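Local coordinates for ribonucleoside-diphosphate reductase (Pseudomonas aeruginosa, PDB 5IM3), which probably reduces ribonucleoside 5'-diphosphates to the deoxyribonucleotides needed for DNA synthesis, and binds dATP as an allosteric nucleotide, at residues A[573-578]-A[763-768]; A[588-593]-A[870-875]. All blocks are in the same frame, centred on the assembly; numbering follows the deposited sequence.

Contact 1: A[573-578]-A[763-768]; sequences SPQQHV and NSNIMA
Q575 lays the flat face of its side-chain amide over the CB of S764, where two loops of the reductase barrel domain meet. Q575 lies at the third position of a type I beta turn, S573 to Q576. The S764 CB sits 3.5 Å from Q575 CD, almost straight above the amide plane, and is nearly as close to the other amide atoms. Q575 CG stands anti to the carbonyl carbon (chi1 -67°), and a bend at chi2 (-69°) turns the amide over S764. Outside partners fix its rotation. Y710 OH meets OE1, and T712 OG1 meets NE2. The S764 hydroxyl is bonded to the carbonyl oxygen of H655, and N765 ND2 adds only a weak bond to it. P574 forms the other half of the contact. Its CG rests 3.5 Å from S764 O, an oxygen that also accepts a hydrogen bond from W718 NE1. No hydrogen bond joins the two segments, so they meet through van der Waals contact between buried groups. Q576 steadies the turn, with its NE2 2.8 Å from S573 O. Further along the same side of the proline ring, the N765 side chain crosses P574 at a slant and brings OD1 to 3.6 Å from P574 CD.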
ATOM      1  N   SER A 573      17.099 -37.635  25.361  1.00 56.87           N
ATOM      2  CA  SER A 573      18.350 -38.186  24.863  1.00 57.64           C
ATOM      3  C   SER A 573      18.761 -39.378  25.723  1.00 58.98           C
ATOM      4  O   SER A 573      18.773 -39.267  26.955  1.00 61.15           O
ATOM      5  CB  SER A 573      19.444 -37.122  24.876  1.00 55.69           C
ATOM      6  OG  SER A 573      20.690 -37.666  24.478  1.00 54.65           O
ATOM      7  N   PRO A 574      19.088 -40.530  25.131  1.00 55.56           N
ATOM      8  CA  PRO A 574      19.551 -41.665  25.948  1.00 56.94           C
ATOM      9  C   PRO A 574      20.911 -41.447  26.592  1.00 54.97           C
ATOM     10  O   PRO A 574      21.297 -42.247  27.456  1.00 55.14           O
ATOM     11  CB  PRO A 574      19.600 -42.827  24.945  1.00 56.68           C
ATOM     12  CG  PRO A 574      18.736 -42.400  23.808  1.00 57.26           C
ATOM     13  CD  PRO A 574      18.887 -40.918  23.725  1.00 56.20           C
ATOM     14  N   GLN A 575      21.642 -40.401  26.210  1.00 50.12           N
ATOM     15  CA  GLN A 575      23.012 -40.190  26.662  1.00 51.27           C
ATOM     16  C   GLN A 575      23.131 -39.025  27.642  1.00 49.19           C
ATOM     17  O   GLN A 575      24.165 -38.357  27.695  1.00 49.38           O
ATOM     18  CB  GLN A 575      23.922 -39.968  25.454  1.00 50.68           C
ATOM     19  CG  GLN A 575      24.082 -41.198  24.567  1.00 50.28           C
ATOM     20  CD  GLN A 575      24.872 -42.300  25.249  1.00 49.39           C
ATOM     21  OE1 GLN A 575      24.312 -43.130  25.964  1.00 50.12           O
ATOM     22  NE2 GLN A 575      26.181 -42.307  25.037  1.00 47.52           N
ATOM     23  N   GLN A 576      22.082 -38.771  28.431  1.00 53.46           N
ATOM     24  CA  GLN A 576      22.114 -37.673  29.392  1.00 53.67           C
ATOM     25  C   GLN A 576      23.175 -37.869  30.464  1.00 54.08           C
ATOM     26  O   GLN A 576      23.604 -36.890  31.082  1.00 53.16           O
ATOM     27  CB  GLN A 576      20.753 -37.518  30.071  1.00 55.64           C
ATOM     28  CG  GLN A 576      19.633 -37.127  29.138  1.00 58.53           C
ATOM     29  CD  GLN A 576      18.264 -37.288  29.774  1.00 60.54           C
ATOM     30  OE1 GLN A 576      17.970 -36.685  30.806  1.00 60.90           O
ATOM     31  NE2 GLN A 576      17.419 -38.107  29.158  1.00 61.26           N
ATOM     32  N   HIS A 577      23.597 -39.108  30.706  1.00 55.43           N
ATOM     33  CA  HIS A 577      24.509 -39.408  31.802  1.00 54.24           C
ATOM     34  C   HIS A 577      25.960 -39.076  31.488  1.00 54.56           C
ATOM     35  O   HIS A 577      26.801 -39.147  32.392  1.00 56.02           O
ATOM     36  CB  HIS A 577      24.408 -40.891  32.167  1.00 54.99           C
ATOM     37  CG  HIS A 577      24.904 -41.811  31.094  1.00 55.62           C
ATOM     38  ND1 HIS A 577      24.363 -41.834  29.826  1.00 52.38           N
ATOM     39  CD2 HIS A 577      25.890 -42.739  31.098  1.00 53.82           C
ATOM     40  CE1 HIS A 577      24.995 -42.735  29.096  1.00 52.62           C
ATOM     41  NE2 HIS A 577      25.925 -43.299  29.843  1.00 51.45           N
ATOM     42  N   VAL A 578      26.277 -38.717  30.247  1.00 55.18           N
ATOM     43  CA  VAL A 578      27.668 -38.590  29.835  1.00 54.26           C
ATOM     44  C   VAL A 578      27.862 -37.340  28.983  1.00 54.28           C
ATOM     45  O   VAL A 578      28.971 -37.074  28.508  1.00 56.15           O
ATOM     46  CB  VAL A 578      28.118 -39.862  29.088  1.00 57.55           C
ATOM     47  CG1 VAL A 578      27.533 -39.909  27.680  1.00 55.91           C
ATOM     48  CG2 VAL A 578      29.630 -39.977  29.058  1.00 59.03           C
ATOM     49  N   ASN A 763      24.184 -49.525  20.298  1.00 52.03           N
ATOM     50  CA  ASN A 763      24.161 -48.173  19.760  1.00 51.61           C
ATOM     51  C   ASN A 763      23.415 -47.237  20.702  1.00 51.49           C
ATOM     52  O   ASN A 763      22.319 -47.562  21.167  1.00 52.98           O
ATOM     53  CB  ASN A 763      23.503 -48.162  18.377  1.00 49.10           C
ATOM     54  CG  ASN A 763      24.082 -49.209  17.448  1.00 50.11           C
ATOM     55  OD1 ASN A 763      23.516 -50.289  17.274  1.00 50.52           O
ATOM     56  ND2 ASN A 763      25.219 -48.891  16.842  1.00 49.34           N
ATOM     57  N   SER A 764      24.007 -46.068  20.967  1.00 46.79           N
ATOM     58  CA  SER A 764      23.391 -45.101  21.873  1.00 51.29           C
ATOM     59  C   SER A 764      22.131 -44.494  21.274  1.00 47.41           C
ATOM     60  O   SER A 764      21.182 -44.190  22.006  1.00 46.33           O
ATOM     61  CB  SER A 764      24.388 -43.993  22.221  1.00 48.83           C
ATOM     62  OG  SER A 764      24.821 -43.314  21.055  1.00 45.29           O
ATOM     63  N   ASN A 765      22.111 -44.295  19.961  1.00 46.83           N
ATOM     64  CA  ASN A 765      20.942 -43.818  19.242  1.00 47.51           C
ATOM     65  C   ASN A 765      20.764 -44.686  18.006  1.00 50.80           C
ATOM     66  O   ASN A 765      21.744 -45.144  17.409  1.00 50.00           O
ATOM     67  CB  ASN A 765      21.081 -42.334  18.848  1.00 45.90           C
ATOM     68  CG  ASN A 765      20.978 -41.392  20.042  1.00 45.16           C
ATOM     69  OD1 ASN A 765      19.911 -40.843  20.321  1.00 45.00           O
ATOM     70  ND2 ASN A 765      22.091 -41.196  20.745  1.00 42.71           N
ATOM     71  N   ILE A 766      19.505 -44.920  17.627  1.00 54.46           N
ATOM     72  CA  ILE A 766      19.163 -45.865  16.569  1.00 56.22           C
ATOM     73  C   ILE A 766      18.518 -45.167  15.377  1.00 56.01           C
ATOM     74  O   ILE A 766      18.881 -45.421  14.224  1.00 54.79           O
ATOM     75  CB  ILE A 766      18.242 -46.988  17.091  1.00 58.92           C
ATOM     76  CG1 ILE A 766      18.704 -47.532  18.446  1.00 59.07           C
ATOM     77  CG2 ILE A 766      18.190 -48.112  16.069  1.00 59.21           C
ATOM     78  CD1 ILE A 766      19.941 -48.364  18.380  1.00 60.71           C
ATOM     79  N   MET A 767      17.539 -44.302  15.633  1.00 56.63           N
ATOM     80  CA  MET A 767      16.614 -43.850  14.604  1.00 57.45           C
ATOM     81  C   MET A 767      16.681 -42.342  14.408  1.00 55.18           C
ATOM     82  O   MET A 767      16.823 -41.580  15.369  1.00 54.58           O
ATOM     83  CB  MET A 767      15.189 -44.249  14.963  1.00 61.47           C
ATOM     84  CG  MET A 767      15.033 -45.728  15.235  1.00 65.66           C
ATOM     85  SD  MET A 767      13.510 -46.073  16.112  1.00 69.27           S
ATOM     86  CE  MET A 767      12.321 -45.755  14.812  1.00 70.03           C
ATOM     87  N   ALA A 768      16.563 -41.930  13.148  1.00 50.08           N
ATOM     88  CA  ALA A 768      16.451 -40.527  12.778  1.00 48.79           C
ATOM     89  C   ALA A 768      15.937 -40.473  11.349  1.00 45.34           C
ATOM     90  O   ALA A 768      16.432 -41.208  10.490  1.00 44.68           O
ATOM     91  CB  ALA A 768      17.798 -39.808  12.899  1.00 46.49           C
TER

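Contact 2: A[588-593]-A[870-875]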
ATOM      1  N   THR A 588      18.428 -30.962  11.020  1.00 41.42           N
ATOM      2  CA  THR A 588      17.527 -30.844  12.171  1.00 40.69           C
ATOM      3  C   THR A 588      16.813 -32.150  12.513  1.00 40.28           C
ATOM      4  O   THR A 588      15.670 -32.126  12.965  1.00 45.06           O
ATOM      5  CB  THR A 588      16.493 -29.727  11.969  1.00 40.55           C
ATOM      6  OG1 THR A 588      15.476 -30.153  11.052  1.00 42.76           O
ATOM      7  CG2 THR A 588      17.165 -28.461  11.450  1.00 40.09           C
ATOM      8  N   GLU A 589      17.470 -33.300  12.334  1.00 43.71           N
ATOM      9  CA  GLU A 589      16.920 -34.576  12.775  1.00 45.82           C
ATOM     10  C   GLU A 589      17.835 -35.323  13.739  1.00 47.09           C
ATOM     11  O   GLU A 589      17.449 -36.393  14.226  1.00 46.83           O
ATOM     12  CB  GLU A 589      16.607 -35.479  11.571  1.00 48.47           C
ATOM     13  CG  GLU A 589      17.790 -36.284  11.006  1.00 49.77           C
ATOM     14  CD  GLU A 589      18.767 -35.438  10.219  1.00 50.41           C
ATOM     15  OE1 GLU A 589      18.606 -34.199  10.189  1.00 50.59           O
ATOM     16  OE2 GLU A 589      19.694 -36.018   9.621  1.00 51.84           O
ATOM     17  N   ILE A 590      19.020 -34.797  14.030  1.00 44.36           N
ATOM     18  CA  ILE A 590      20.018 -35.477  14.848  1.00 46.32           C
ATOM     19  C   ILE A 590      20.113 -34.776  16.196  1.00 46.62           C
ATOM     20  O   ILE A 590      20.097 -33.542  16.266  1.00 45.95           O
ATOM     21  CB  ILE A 590      21.385 -35.495  14.135  1.00 44.85           C
ATOM     22  CG1 ILE A 590      21.256 -36.167  12.764  1.00 44.14           C
ATOM     23  CG2 ILE A 590      22.430 -36.193  14.986  1.00 44.88           C
ATOM     24  CD1 ILE A 590      20.787 -37.616  12.816  1.00 44.66           C
ATOM     25  N   THR A 591      20.219 -35.572  17.273  1.00 45.74           N
ATOM     26  CA  THR A 591      20.314 -35.037  18.636  1.00 49.18           C
ATOM     27  C   THR A 591      21.376 -35.853  19.378  1.00 48.69           C
ATOM     28  O   THR A 591      21.067 -36.801  20.102  1.00 48.34           O
ATOM     29  CB  THR A 591      18.966 -35.070  19.361  1.00 50.42           C
ATOM     30  OG1 THR A 591      18.457 -36.409  19.378  1.00 52.27           O
ATOM     31  CG2 THR A 591      17.959 -34.160  18.677  1.00 50.47           C
ATOM     32  N   LEU A 592      22.637 -35.467  19.192  1.00 49.28           N
ATOM     33  CA  LEU A 592      23.775 -36.150  19.789  1.00 49.93           C
ATOM     34  C   LEU A 592      24.593 -35.175  20.631  1.00 48.03           C
ATOM     35  O   LEU A 592      24.610 -33.969  20.374  1.00 45.15           O
ATOM     36  CB  LEU A 592      24.667 -36.773  18.708  1.00 50.85           C
ATOM     37  CG  LEU A 592      24.015 -37.819  17.800  1.00 51.28           C
ATOM     38  CD1 LEU A 592      24.971 -38.211  16.681  1.00 49.69           C
ATOM     39  CD2 LEU A 592      23.592 -39.044  18.594  1.00 51.39           C
ATOM     40  N   ASN A 593      25.280 -35.717  21.636  1.00 45.04           N
ATOM     41  CA  ASN A 593      26.104 -34.908  22.524  1.00 42.39           C
ATOM     42  C   ASN A 593      27.358 -34.406  21.815  1.00 40.79           C
ATOM     43  O   ASN A 593      27.898 -35.055  20.917  1.00 40.92           O
ATOM     44  CB  ASN A 593      26.522 -35.710  23.756  1.00 42.04           C
ATOM     45  CG  ASN A 593      25.357 -36.060  24.654  1.00 42.97           C
ATOM     46  OD1 ASN A 593      24.274 -35.487  24.544  1.00 44.86           O
ATOM     47  ND2 ASN A 593      25.578 -37.003  25.563  1.00 43.72           N
ATOM     48  N   ILE A 870      10.980 -42.530  18.123  1.00 53.07           N
ATOM     49  CA  ILE A 870      12.302 -42.193  17.621  1.00 52.67           C
ATOM     50  C   ILE A 870      13.125 -41.624  18.771  1.00 53.47           C
ATOM     51  O   ILE A 870      12.648 -40.764  19.523  1.00 50.76           O
ATOM     52  CB  ILE A 870      12.196 -41.196  16.453  1.00 51.15           C
ATOM     53  CG1 ILE A 870      11.395 -41.824  15.306  1.00 50.97           C
ATOM     54  CG2 ILE A 870      13.577 -40.763  15.974  1.00 50.97           C
ATOM     55  CD1 ILE A 870      11.025 -40.861  14.198  1.00 50.36           C
ATOM     56  N   ASP A 871      14.359 -42.115  18.922  1.00 55.41           N
ATOM     57  CA  ASP A 871      15.218 -41.605  19.988  1.00 56.28           C
ATOM     58  C   ASP A 871      15.890 -40.290  19.608  1.00 51.13           C
ATOM     59  O   ASP A 871      16.185 -39.484  20.494  1.00 50.01           O
ATOM     60  CB  ASP A 871      16.274 -42.645  20.391  1.00 57.90           C
ATOM     61  CG  ASP A 871      16.885 -43.367  19.205  1.00 60.10           C
ATOM     62  OD1 ASP A 871      16.639 -42.961  18.052  1.00 60.51           O
ATOM     63  OD2 ASP A 871      17.616 -44.351  19.431  1.00 63.64           O
ATOM     64  N   GLN A 872      16.123 -40.043  18.326  1.00 51.53           N
ATOM     65  CA  GLN A 872      16.628 -38.759  17.853  1.00 49.26           C
ATOM     66  C   GLN A 872      15.442 -37.913  17.381  1.00 46.17           C
ATOM     67  O   GLN A 872      14.483 -37.786  18.147  1.00 47.81           O
ATOM     68  CB  GLN A 872      17.714 -38.990  16.803  1.00 50.27           C
ATOM     69  CG  GLN A 872      18.849 -39.885  17.264  1.00 52.35           C
ATOM     70  CD  GLN A 872      20.116 -39.670  16.458  1.00 51.31           C
ATOM     71  OE1 GLN A 872      20.632 -38.554  16.373  1.00 49.48           O
ATOM     72  NE2 GLN A 872      20.619 -40.738  15.856  1.00 52.45           N
ATOM     73  N   ALA A 873      15.453 -37.335  16.185  1.00 42.54           N
ATOM     74  CA  ALA A 873      14.380 -36.452  15.736  1.00 43.60           C
ATOM     75  C   ALA A 873      14.044 -36.802  14.287  1.00 43.55           C
ATOM     76  O   ALA A 873      14.350 -37.894  13.797  1.00 40.84           O
ATOM     77  CB  ALA A 873      14.789 -34.984  15.929  1.00 40.93           C
ATOM     78  N   GLN A 874      13.394 -35.872  13.586  1.00 47.32           N
ATOM     79  CA  GLN A 874      13.031 -36.073  12.190  1.00 50.20           C
ATOM     80  C   GLN A 874      12.971 -34.729  11.482  1.00 48.84           C
ATOM     81  O   GLN A 874      12.456 -33.750  12.032  1.00 52.32           O
ATOM     82  CB  GLN A 874      11.682 -36.799  12.064  1.00 56.52           C
ATOM     83  CG  GLN A 874      10.542 -36.146  12.821  1.00 57.42           C
ATOM     84  CD  GLN A 874       9.337 -37.058  12.966  1.00 61.13           C
ATOM     85  OE1 GLN A 874       8.773 -37.532  11.977  1.00 61.61           O
ATOM     86  NE2 GLN A 874       8.939 -37.313  14.208  1.00 63.13           N
ATOM     87  N   SER A 875      13.505 -34.689  10.261  1.00 43.49           N
ATOM     88  CA  SER A 875      13.463 -33.475   9.453  1.00 42.33           C
ATOM     89  C   SER A 875      12.038 -33.227   8.975  1.00 43.94           C
ATOM     90  O   SER A 875      11.486 -34.023   8.206  1.00 45.66           O
ATOM     91  CB  SER A 875      14.412 -33.599   8.265  1.00 39.84           C
ATOM     92  OG  SER A 875      15.735 -33.804   8.706  1.00 41.12           O
TER
HETATM   93  O   HOH W   1      12.792 -30.776  11.580  1.00 50.55           O
HETATM   94  O   HOH W   2      16.828 -36.456  21.657  1.00 46.63           O
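E589 O accepts the backbone N-H of A873 at an N to O distance of 3.0 Å. The bond is bent, with an N-H...O angle of 137°, and the donor stands above the carbonyl plane, 39° out of it. The A873 methyl also touches this oxygen, and Q872 CB lies close by. The two loops run roughly antiparallel without forming regular strands. N585, C587 and E589 match the Asn-x-Cys-x-Glu sequence of the finger loop of class I reductases, so segment 588-593 probably begins in the last part of that loop and runs on from it.

Q872 makes the second bond. Its OE1 takes T591 N at 3.1 Å, in the carbonyl plane and on a lone pair, with a nearly straight N-H. The side chain runs extended beyond CG beside I590, and I590 CG2 packs 3.3 Å from the same Q872 OE1. L592 CD2 lies 3.7 Å from Q872 OE1. T591 slides past Q872 in the opposite direction, its OG1 3.3 Å from Q872 CA.

At the other end, E589 CB lies 3.4 Å from S875 OG, a hydroxyl hydrogen-bonded to C587 O. One water joins the loops by donating to T588 OG1 and to Q874 O. N585 OD1 receives the N-H groups of E589 and I590. The two direct hydrogen bonds across the contact therefore use main-chain groups of 588-593 and hold the course of this loop, while the E589 carboxylate has its polar partners beyond the two segments.

Overall arrangement
Contacts 1 and 2 lie with their centres 10 Å apart, on the same side of the chain centre, within the ten-stranded alpha-beta barrel domain. Their segments alternate along the chain: 573-578, 588-593, 763-768, 870-875. The first two share the loop between helix 566-571 and strand 600-608. The contacts also touch directly. D871 OD2 lies 2.7 Å from I766 N, a probable hydrogen bond, and D871 OD1 takes M767 N. N593 ND2 reaches Q575 O, while L592 packs on N765. Contact 2 continues toward strand 600-608 through I590. The loop before strand 600-608 is thus tied to two loops much later in the barrel domain, and contact 2 lies at the part that probably belongs to the finger loop.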